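Local coordinates for Tll1590 protein (Thermosynechococcus elongatus, PDB 6LDQ) that belongs to the GT-B clan of glycosyltransferases and is represented here by a Rossmann-like glycosyl transferase 4-like domain, at residues I171-S174 against P175-A179; G117-G120 against W121-Q125. One frame throughout, in Å; residues are numbered along the deposited sequence.

How the contacts relate
Two neighbouring beta-alpha-beta units illustrate local contacts along the chain: contact 1 lies where a strand gives way to its helix, contact 2 within a helix. Contact 2 (117-125) lies in the helix between strands 108-112 and 130-134. Contact 1 (171-179) follows later in the chain, where strand 169-172 turns into helix 175-185. Their centres are 22 Å apart and their nearest atoms about 11 Å, so they do not touch. What joins them is shared framework: strand 130-134 pairs with strand 169-172 and also carries Trp131, which touches Trp121, while helix 153-166, which touches both tryptophans of contact 2, is followed, after a short link, by strand 169-172.

Contact 1. Residues I171-S174 against P175-A179; sequences IVTS and PQEEA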
ATOM      1  N   ILE A 171       2.401   9.079  -2.701  1.00 19.46           N
ATOM      2  CA  ILE A 171       2.593   9.885  -1.502  1.00 17.16           C
ATOM      3  C   ILE A 171       4.076   9.896  -1.130  1.00 18.63           C
ATOM      4  O   ILE A 171       4.731   8.844  -1.079  1.00 19.76           O
ATOM      5  CB  ILE A 171       1.717   9.347  -0.352  1.00 16.64           C
ATOM      6  CG1 ILE A 171       0.246   9.666  -0.648  1.00 18.70           C
ATOM      7  CG2 ILE A 171       2.137   9.969   0.983  1.00 16.91           C
ATOM      8  CD1 ILE A 171      -0.694   8.490  -0.598  1.00 25.05           C
ATOM      9  N   VAL A 172       4.626  11.096  -0.935  1.00 20.42           N
ATOM     10  CA  VAL A 172       5.976  11.276  -0.414  1.00 16.76           C
ATOM     11  C   VAL A 172       5.877  11.791   1.011  1.00 17.32           C
ATOM     12  O   VAL A 172       4.924  12.498   1.368  1.00 22.80           O
ATOM     13  CB  VAL A 172       6.789  12.246  -1.295  1.00 17.54           C
ATOM     14  CG1 VAL A 172       7.107  11.594  -2.637  1.00 16.38           C
ATOM     15  CG2 VAL A 172       6.010  13.534  -1.500  1.00 17.90           C
ATOM     16  N   THR A 173       6.854  11.445   1.837  1.00 14.80           N
ATOM     17  CA  THR A 173       6.767  11.789   3.253  1.00 20.79           C
ATOM     18  C   THR A 173       7.667  12.949   3.650  1.00 21.03           C
ATOM     19  O   THR A 173       7.668  13.338   4.817  1.00 20.03           O
ATOM     20  CB  THR A 173       7.069  10.564   4.133  1.00 21.71           C
ATOM     21  OG1 THR A 173       8.459  10.238   4.068  1.00 27.99           O
ATOM     22  CG2 THR A 173       6.256   9.361   3.682  1.00 21.80           C
ATOM     23  N   SER A 174       8.419  13.522   2.714  1.00 23.68           N
ATOM     24  CA  SER A 174       9.217  14.704   3.003  1.00 23.41           C
ATOM     25  C   SER A 174       9.620  15.335   1.685  1.00 22.84           C
ATOM     26  O   SER A 174       9.679  14.641   0.662  1.00 20.58           O
ATOM     27  CB  SER A 174      10.465  14.354   3.826  1.00 28.38           C
ATOM     28  OG  SER A 174      11.304  13.461   3.120  1.00 25.28           O
ATOM     29  N   PRO A 175       9.882  16.639   1.662  1.00 23.61           N
ATOM     30  CA  PRO A 175      10.384  17.240   0.422  1.00 24.03           C
ATOM     31  C   PRO A 175      11.663  16.592  -0.064  1.00 21.68           C
ATOM     32  O   PRO A 175      11.854  16.456  -1.277  1.00 17.29           O
ATOM     33  CB  PRO A 175      10.593  18.704   0.819  1.00 30.74           C
ATOM     34  CG  PRO A 175       9.544  18.917   1.872  1.00 27.03           C
ATOM     35  CD  PRO A 175       9.612  17.664   2.687  1.00 24.63           C
ATOM     36  N   GLN A 176      12.527  16.161   0.854  1.00 20.83           N
ATOM     37  CA  GLN A 176      13.814  15.611   0.446  1.00 23.01           C
ATOM     38  C   GLN A 176      13.625  14.341  -0.373  1.00 24.03           C
ATOM     39  O   GLN A 176      14.301  14.142  -1.390  1.00 24.16           O
ATOM     40  CB  GLN A 176      14.683  15.371   1.682  1.00 22.08           C
ATOM     41  CG  GLN A 176      16.060  14.795   1.415  1.00 32.34           C
ATOM     42  CD  GLN A 176      16.785  15.480   0.263  1.00 29.29           C
ATOM     43  OE1 GLN A 176      16.787  16.711   0.143  1.00 26.83           O
ATOM     44  NE2 GLN A 176      17.381  14.672  -0.610  1.00 27.18           N
ATOM     45  N   GLU A 177      12.674  13.485   0.023  1.00 21.51           N
ATOM     46  CA  GLU A 177      12.408  12.283  -0.768  1.00 21.41           C
ATOM     47  C   GLU A 177      11.686  12.614  -2.072  1.00 18.79           C
ATOM     48  O   GLU A 177      11.915  11.946  -3.087  1.00 16.65           O
ATOM     49  CB  GLU A 177      11.632  11.265   0.078  1.00 20.87           C
ATOM     50  CG  GLU A 177      12.357  10.967   1.399  1.00 22.60           C
ATOM     51  CD  GLU A 177      12.046   9.605   2.027  1.00 27.82           C
ATOM     52  OE1 GLU A 177      10.985   8.994   1.748  1.00 24.73           O
ATOM     53  OE2 GLU A 177      12.881   9.150   2.842  1.00 32.22           O
ATOM     54  N   GLU A 178      10.832  13.647  -2.081  1.00 19.89           N
ATOM     55  CA  GLU A 178      10.301  14.147  -3.351  1.00 18.70           C
ATOM     56  C   GLU A 178      11.423  14.643  -4.252  1.00 19.42           C
ATOM     57  O   GLU A 178      11.388  14.454  -5.475  1.00 15.74           O
ATOM     58  CB  GLU A 178       9.301  15.284  -3.102  1.00 21.56           C
ATOM     59  CG  GLU A 178       8.083  15.239  -4.012  1.00 25.13           C
ATOM     60  CD  GLU A 178       8.390  15.799  -5.367  1.00 24.17           C
ATOM     61  OE1 GLU A 178       9.376  16.542  -5.462  1.00 28.94           O
ATOM     62  OE2 GLU A 178       7.652  15.517  -6.333  1.00 30.33           O
ATOM     63  N   ALA A 179      12.403  15.328  -3.672  1.00 19.59           N
ATOM     64  CA  ALA A 179      13.509  15.824  -4.479  1.00 17.48           C
ATOM     65  C   ALA A 179      14.296  14.661  -5.061  1.00 19.33           C
ATOM     66  O   ALA A 179      14.666  14.677  -6.240  1.00 18.39           O
ATOM     67  CB  ALA A 179      14.406  16.724  -3.635  1.00 18.70           C
TER
HETATM   68  O   HOH W   1       8.626   9.643   1.228  1.00 18.52           O
HETATM   69  O   HOH W   2       9.602   7.935   4.370  1.00 20.80           O
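Glu177 OE1 is gripped from several directions where the Glu177 side chain reaches back from the first helical turn toward Thr173. One water, its oxygen 2.5 Å from Glu177 OE1, donates to it and accepts from both Thr173 N and Thr173 OG1. A second water bridges the same two side chains, giving a hydrogen to Thr173 OG1 and another to Glu177 OE1, and Ser137 N is a further donor to this oxygen. Thr173 OG1 itself stays 3.6 Å from Glu177 OE1, and the two side chains are linked through the waters. Glu177 reaches this place with CG anti to its own carbonyl carbon (chi1 -54°) and the chain extended beyond, passing Ser174 with CG 3.2 Å from Ser174 OG.

Ser174 is the N-cap. Its OG sits between its backbone N and carbonyl carbon (chi1 61°) and accepts a weak bond from Glu177 N at 3.4 Å. The first helical turn is closed more firmly by the hydrogen bond from Glu178 N to Ser174 O, 3.1 Å. On another flank, Val172 CG2 meets Glu178 CG at 3.7 Å; the Glu178 carboxylate turns away to a salt bridge with Arg182 and a hydrogen bond with Thr191. The hydroxyl cap and the water-linked carboxylate thus put acceptors at the amino end of the helix, where a negative group would be expected to interact favourably with the helix dipole.

Contact 2. Residues G117-G120 against W121-Q125; sequences GWVG and WQLRQ
From Gly117 to Arg124 the backbone keeps a regular alpha-helical course, with each of four successive carbonyls bonded to the amide four residues on, from Trp121 N to Gly117 O at 2.6 Å through to Arg124 N to Gly120 O at 2.8 Å.

Around this scaffold Trp118 is met by two neighbours. Trp121 turns an edge of its six-membered ring toward the face of the Trp118 five-membered ring in an offset edge-to-face pair, the planes inclined at 68° and the two centroids 5.2 Å apart. The nearest approach is Trp118 NE1 to Trp121 CZ3, 3.5 Å, with NE1 lying close to the Trp121 plane. Over the same face of Trp118 comes Gln122, whose CG makes a CH-pi contact 3.6 Å from the centroid of the six-membered ring and only 11° off its normal. A bend at chi2 lays the amide of Gln122 near that ring, their planes 24° apart.

Another flank is aliphatic: Val119 and Leu123 run side by side, with Val119 CG1 3.7 Å from Leu123 CD1, and both pack against helix 90-104. Trp121 and Arg124 touch Trp131 of strand 130-134, and Trp118 and Trp121 touch helix 153-166: this is the helix of a beta-alpha-beta crossover in a Rossmann-like domain, with i to i+3 and i to i+4 side-chain contacts along it.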
ATOM      1  N   GLY A 117       4.423  -2.048  -4.025  1.00 13.29           N
ATOM      2  CA  GLY A 117       3.952  -1.370  -5.221  1.00 12.03           C
ATOM      3  C   GLY A 117       3.976  -2.227  -6.462  1.00 14.68           C
ATOM      4  O   GLY A 117       3.108  -2.100  -7.327  1.00 14.17           O
ATOM      5  N   TRP A 118       5.005  -3.075  -6.596  1.00 18.37           N
ATOM      6  CA  TRP A 118       4.982  -4.130  -7.602  1.00 16.95           C
ATOM      7  C   TRP A 118       3.682  -4.935  -7.514  1.00 14.87           C
ATOM      8  O   TRP A 118       3.030  -5.225  -8.526  1.00 14.55           O
ATOM      9  CB  TRP A 118       6.196  -5.038  -7.394  1.00 12.19           C
ATOM     10  CG  TRP A 118       6.471  -5.924  -8.558  1.00 19.56           C
ATOM     11  CD1 TRP A 118       7.221  -5.620  -9.665  1.00 20.31           C
ATOM     12  CD2 TRP A 118       5.978  -7.246  -8.753  1.00 17.52           C
ATOM     13  NE1 TRP A 118       7.229  -6.693 -10.528  1.00 21.52           N
ATOM     14  CE2 TRP A 118       6.466  -7.698  -9.993  1.00 17.61           C
ATOM     15  CE3 TRP A 118       5.152  -8.090  -8.000  1.00 17.73           C
ATOM     16  CZ2 TRP A 118       6.176  -8.972 -10.497  1.00 21.60           C
ATOM     17  CZ3 TRP A 118       4.866  -9.363  -8.498  1.00 24.39           C
ATOM     18  CH2 TRP A 118       5.388  -9.793  -9.734  1.00 21.55           C
ATOM     19  N   VAL A 119       3.298  -5.305  -6.304  1.00 14.98           N
ATOM     20  CA  VAL A 119       2.031  -6.020  -6.133  1.00 15.87           C
ATOM     21  C   VAL A 119       0.885  -5.157  -6.654  1.00 17.88           C
ATOM     22  O   VAL A 119       0.040  -5.614  -7.434  1.00 17.45           O
ATOM     23  CB  VAL A 119       1.840  -6.422  -4.659  1.00 14.04           C
ATOM     24  CG1 VAL A 119       0.422  -6.957  -4.405  1.00 12.75           C
ATOM     25  CG2 VAL A 119       2.896  -7.451  -4.231  1.00 17.88           C
ATOM     26  N   GLY A 120       0.880  -3.874  -6.277  1.00 13.98           N
ATOM     27  CA  GLY A 120      -0.149  -2.976  -6.787  1.00 16.65           C
ATOM     28  C   GLY A 120      -0.110  -2.854  -8.298  1.00 19.68           C
ATOM     29  O   GLY A 120      -1.145  -2.903  -8.965  1.00 17.81           O
ATOM     30  N   TRP A 121       1.098  -2.730  -8.859  1.00 17.90           N
ATOM     31  CA  TRP A 121       1.254  -2.661 -10.305  1.00 19.90           C
ATOM     32  C   TRP A 121       0.686  -3.899 -11.002  1.00 17.73           C
ATOM     33  O   TRP A 121       0.001  -3.785 -12.025  1.00 18.09           O
ATOM     34  CB  TRP A 121       2.738  -2.488 -10.628  1.00 17.16           C
ATOM     35  CG  TRP A 121       3.050  -2.498 -12.056  1.00 19.60           C
ATOM     36  CD1 TRP A 121       2.485  -1.739 -13.034  1.00 19.44           C
ATOM     37  CD2 TRP A 121       4.033  -3.312 -12.689  1.00 23.08           C
ATOM     38  NE1 TRP A 121       3.066  -2.030 -14.249  1.00 22.43           N
ATOM     39  CE2 TRP A 121       4.019  -2.996 -14.062  1.00 25.14           C
ATOM     40  CE3 TRP A 121       4.923  -4.282 -12.227  1.00 23.58           C
ATOM     41  CZ2 TRP A 121       4.855  -3.622 -14.979  1.00 22.50           C
ATOM     42  CZ3 TRP A 121       5.757  -4.905 -13.140  1.00 23.40           C
ATOM     43  CH2 TRP A 121       5.718  -4.566 -14.499  1.00 23.62           C
ATOM     44  N   GLN A 122       1.001  -5.096 -10.491  1.00 19.55           N
ATOM     45  CA  GLN A 122       0.452  -6.317 -11.081  1.00 19.83           C
ATOM     46  C   GLN A 122      -1.074  -6.346 -10.966  1.00 19.12           C
ATOM     47  O   GLN A 122      -1.782  -6.725 -11.914  1.00 17.45           O
ATOM     48  CB  GLN A 122       1.060  -7.544 -10.397  1.00 20.32           C
ATOM     49  CG  GLN A 122       2.470  -7.855 -10.861  1.00 22.16           C
ATOM     50  CD  GLN A 122       2.456  -8.409 -12.256  1.00 24.37           C
ATOM     51  OE1 GLN A 122       1.635  -9.271 -12.569  1.00 25.00           O
ATOM     52  NE2 GLN A 122       3.343  -7.916 -13.108  1.00 21.73           N
ATOM     53  N   LEU A 123      -1.595  -5.940  -9.815  1.00 16.14           N
ATOM     54  CA  LEU A 123      -3.049  -5.921  -9.652  1.00 17.04           C
ATOM     55  C   LEU A 123      -3.708  -4.926 -10.600  1.00 20.53           C
ATOM     56  O   LEU A 123      -4.710  -5.254 -11.256  1.00 21.43           O
ATOM     57  CB  LEU A 123      -3.396  -5.626  -8.194  1.00 14.54           C
ATOM     58  CG  LEU A 123      -3.019  -6.757  -7.226  1.00 18.41           C
ATOM     59  CD1 LEU A 123      -2.962  -6.292  -5.781  1.00 18.55           C
ATOM     60  CD2 LEU A 123      -3.972  -7.932  -7.371  1.00 20.87           C
ATOM     61  N   ARG A 124      -3.141  -3.714 -10.721  1.00 21.55           N
ATOM     62  CA  ARG A 124      -3.744  -2.694 -11.571  1.00 22.44           C
ATOM     63  C   ARG A 124      -3.771  -3.119 -13.032  1.00 24.18           C
ATOM     64  O   ARG A 124      -4.625  -2.650 -13.793  1.00 22.86           O
ATOM     65  CB  ARG A 124      -3.009  -1.354 -11.409  1.00 24.46           C
ATOM     66  CG  ARG A 124      -3.719  -0.131 -12.004  1.00 23.10           C
ATOM     67  CD  ARG A 124      -5.114   0.103 -11.411  1.00 24.85           C
ATOM     68  NE  ARG A 124      -5.859   1.148 -12.127  1.00 28.72           N
ATOM     69  CZ  ARG A 124      -6.445   0.980 -13.315  1.00 25.27           C
ATOM     70  NH1 ARG A 124      -6.387  -0.192 -13.935  1.00 27.05           N
ATOM     71  NH2 ARG A 124      -7.077   1.984 -13.895  1.00 26.87           N
ATOM     72  N   GLN A 125      -2.859  -4.005 -13.450  1.00 18.00           N
ATOM     73  CA  GLN A 125      -2.903  -4.473 -14.832  1.00 23.59           C
ATOM     74  C   GLN A 125      -4.104  -5.365 -15.101  1.00 28.29           C
ATOM     75  O   GLN A 125      -4.486  -5.539 -16.264  1.00 30.08           O
ATOM     76  CB  GLN A 125      -1.633  -5.238 -15.192  1.00 24.03           C
ATOM     77  CG  GLN A 125      -0.374  -4.413 -15.194  1.00 22.27           C
ATOM     78  CD  GLN A 125       0.855  -5.251 -15.505  1.00 27.07           C
ATOM     79  OE1 GLN A 125       0.840  -6.074 -16.416  1.00 30.81           O
ATOM     80  NE2 GLN A 125       1.920  -5.058 -14.732  1.00 25.96           N
TER